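Local coordinates for protein uracil-DNA glycosylase (Epstein-Barr virus, PDB 6LYJ) that belongs to the uracil-DNA glycosylase superfamily and folds around a central four-stranded parallel beta-sheet flanked by helices, at residues C185-W190 against S199-K204. Numbering follows the deposited sequence.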
loop_
_atom_site.group_PDB
_atom_site.type_symbol
_atom_site.label_atom_id
_atom_site.label_comp_id
_atom_site.label_asym_id
_atom_site.label_seq_id
_atom_site.Cartn_x
_atom_site.Cartn_y
_atom_site.Cartn_z
ATOM N N CYS A 185 -17.002 13.369 -4.542
ATOM C CA CYS A 185 -16.261 12.148 -4.272
ATOM C C CYS A 185 -15.259 12.414 -3.158
ATOM O O CYS A 185 -14.799 13.543 -2.982
ATOM C CB CYS A 185 -15.556 11.651 -5.539
ATOM S SG CYS A 185 -14.831 10.010 -5.408
ATOM N N VAL A 186 -14.941 11.363 -2.393
ATOM C CA VAL A 186 -13.904 11.411 -1.365
ATOM C C VAL A 186 -12.657 10.713 -1.889
ATOM O O VAL A 186 -12.744 9.646 -2.513
ATOM C CB VAL A 186 -14.381 10.762 -0.049
ATOM C CG1 VAL A 186 -13.289 10.840 1.016
ATOM C CG2 VAL A 186 -15.666 11.414 0.446
ATOM N N PHE A 187 -11.495 11.319 -1.650
ATOM C CA PHE A 187 -10.199 10.758 -2.022
ATOM C C PHE A 187 -9.342 10.635 -0.768
ATOM O O PHE A 187 -9.092 11.635 -0.086
ATOM C CB PHE A 187 -9.489 11.627 -3.067
ATOM C CG PHE A 187 -10.209 11.707 -4.388
ATOM C CD1 PHE A 187 -11.325 12.517 -4.541
ATOM C CD2 PHE A 187 -9.769 10.969 -5.474
ATOM C CE1 PHE A 187 -11.989 12.591 -5.755
ATOM C CE2 PHE A 187 -10.429 11.036 -6.690
ATOM C CZ PHE A 187 -11.537 11.849 -6.830
ATOM N N MET A 188 -8.903 9.415 -0.458
ATOM C CA MET A 188 -8.088 9.143 0.725
ATOM C C MET A 188 -6.658 8.864 0.271
ATOM O O MET A 188 -6.389 7.830 -0.351
ATOM C CB MET A 188 -8.649 7.970 1.527
ATOM C CG MET A 188 -10.091 8.145 2.008
ATOM S SD MET A 188 -10.638 6.722 2.973
ATOM C CE MET A 188 -12.308 7.196 3.421
ATOM N N LEU A 189 -5.749 9.781 0.592
ATOM C CA LEU A 189 -4.349 9.714 0.178
ATOM C C LEU A 189 -3.479 9.510 1.416
ATOM O O LEU A 189 -3.302 10.439 2.212
ATOM C CB LEU A 189 -3.956 10.986 -0.574
ATOM C CG LEU A 189 -4.947 11.414 -1.666
ATOM C CD1 LEU A 189 -4.503 12.687 -2.375
ATOM C CD2 LEU A 189 -5.128 10.292 -2.667
ATOM N N TRP A 190 -2.935 8.303 1.573
ATOM C CA TRP A 190 -2.157 7.927 2.753
ATOM C C TRP A 190 -0.683 7.806 2.383
ATOM O O TRP A 190 -0.319 6.976 1.545
ATOM C CB TRP A 190 -2.659 6.605 3.329
ATOM C CG TRP A 190 -4.117 6.604 3.667
ATOM C CD1 TRP A 190 -4.844 7.647 4.158
ATOM C CD2 TRP A 190 -5.027 5.507 3.533
ATOM N NE1 TRP A 190 -6.150 7.268 4.344
ATOM C CE2 TRP A 190 -6.291 5.959 3.968
ATOM C CE3 TRP A 190 -4.898 4.188 3.088
ATOM C CZ2 TRP A 190 -7.419 5.136 3.972
ATOM C CZ3 TRP A 190 -6.022 3.373 3.093
ATOM C CH2 TRP A 190 -7.264 3.851 3.535
ATOM N N SER A 199 -2.622 16.953 -6.291
ATOM C CA SER A 199 -2.667 18.015 -7.286
ATOM C C SER A 199 -3.464 17.632 -8.528
ATOM O O SER A 199 -3.739 18.505 -9.357
ATOM C CB SER A 199 -1.243 18.413 -7.677
ATOM O OG SER A 199 -0.559 17.319 -8.268
ATOM N N LEU A 200 -3.829 16.357 -8.679
ATOM C CA LEU A 200 -4.710 15.929 -9.757
ATOM C C LEU A 200 -6.184 16.148 -9.445
ATOM O O LEU A 200 -7.009 16.077 -10.362
ATOM C CB LEU A 200 -4.487 14.444 -10.065
ATOM C CG LEU A 200 -3.095 14.007 -10.526
ATOM C CD1 LEU A 200 -3.028 12.491 -10.668
ATOM C CD2 LEU A 200 -2.749 14.677 -11.841
ATOM N N ILE A 201 -6.536 16.418 -8.190
ATOM C CA ILE A 201 -7.920 16.376 -7.728
ATOM C C ILE A 201 -8.407 17.792 -7.456
ATOM O O ILE A 201 -7.687 18.609 -6.870
ATOM C CB ILE A 201 -8.059 15.504 -6.464
ATOM C CG1 ILE A 201 -7.517 14.094 -6.719
ATOM C CG2 ILE A 201 -9.514 15.455 -6.007
ATOM C CD1 ILE A 201 -7.138 13.346 -5.455
ATOM N N ASN A 202 -9.630 18.082 -7.894
ATOM C CA ASN A 202 -10.272 19.371 -7.650
ATOM C C ASN A 202 -10.789 19.373 -6.215
ATOM O O ASN A 202 -11.878 18.867 -5.934
ATOM C CB ASN A 202 -11.391 19.600 -8.660
ATOM C CG ASN A 202 -12.041 20.970 -8.530
ATOM O OD1 ASN A 202 -11.931 21.637 -7.503
ATOM N ND2 ASN A 202 -12.727 21.390 -9.583
ATOM N N SER A 203 -10.016 19.957 -5.298
ATOM C CA SER A 203 -10.366 19.923 -3.882
ATOM C C SER A 203 -11.467 20.907 -3.506
ATOM O O SER A 203 -11.815 20.994 -2.323
ATOM C CB SER A 203 -9.125 20.188 -3.022
ATOM O OG SER A 203 -8.538 21.439 -3.338
ATOM N N LYS A 204 -12.021 21.649 -4.465
ATOM C CA LYS A 204 -13.254 22.380 -4.210
ATOM C C LYS A 204 -14.492 21.527 -4.452
ATOM O O LYS A 204 -15.472 21.639 -3.707
ATOM C CB LYS A 204 -13.314 23.649 -5.066
ATOM C CG LYS A 204 -12.333 24.738 -4.643
ATOM C CD LYS A 204 -12.488 25.115 -3.168
ATOM C CE LYS A 204 -13.925 25.499 -2.805
ATOM N NZ LYS A 204 -14.314 26.838 -3.325
#
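Ile201 makes nearly all of this contact from the side of 199-204, and both of its branches meet the same ring. Ile201 CG2 sits over one face of Phe187, 3.9 Å from the ring centroid and 20° off the ring normal. This is a CH-pi contact, shifted toward the CD1 and CE1 rim. The other branch runs to the root of the ring, where Ile201 CD1 lies 3.5 Å from Phe187 CD2. The first torsion of Ile201 explains the split: CG1 is anti to the carbonyl carbon (chi1 -56°), which leaves CG2 anti to the backbone N. Ile201 CD1 also reaches beyond the ring and meets Leu189 CD1 tip to tip at 4.1 Å. Phe187 and Leu189 lie two residues apart on strand 186-190, so both point toward the loop. No hydrogen bond joins the two segments, and the three touching residues are all buried. Val208 of the adjoining strand 207-211 touches both Leu189 and Ile201, and the ring of His206 meets that of Phe187. Just past Ile201 the chain becomes exposed. There Asn202 OD1 accepts from Lys204 N at 3.0 Å and closes an Asx turn. Asn202 N is hydrogen-bonded to Ser179 OG of helix 167-181, which ties the loop to that helix. The loop belongs to the connection that leaves strand 186-190, passes through helix 191-195 and returns as the parallel strand 207-211. Ile201 thus packs the linker of a beta-alpha-beta crossover onto the central parallel sheet of the uracil-DNA glycosylase fold.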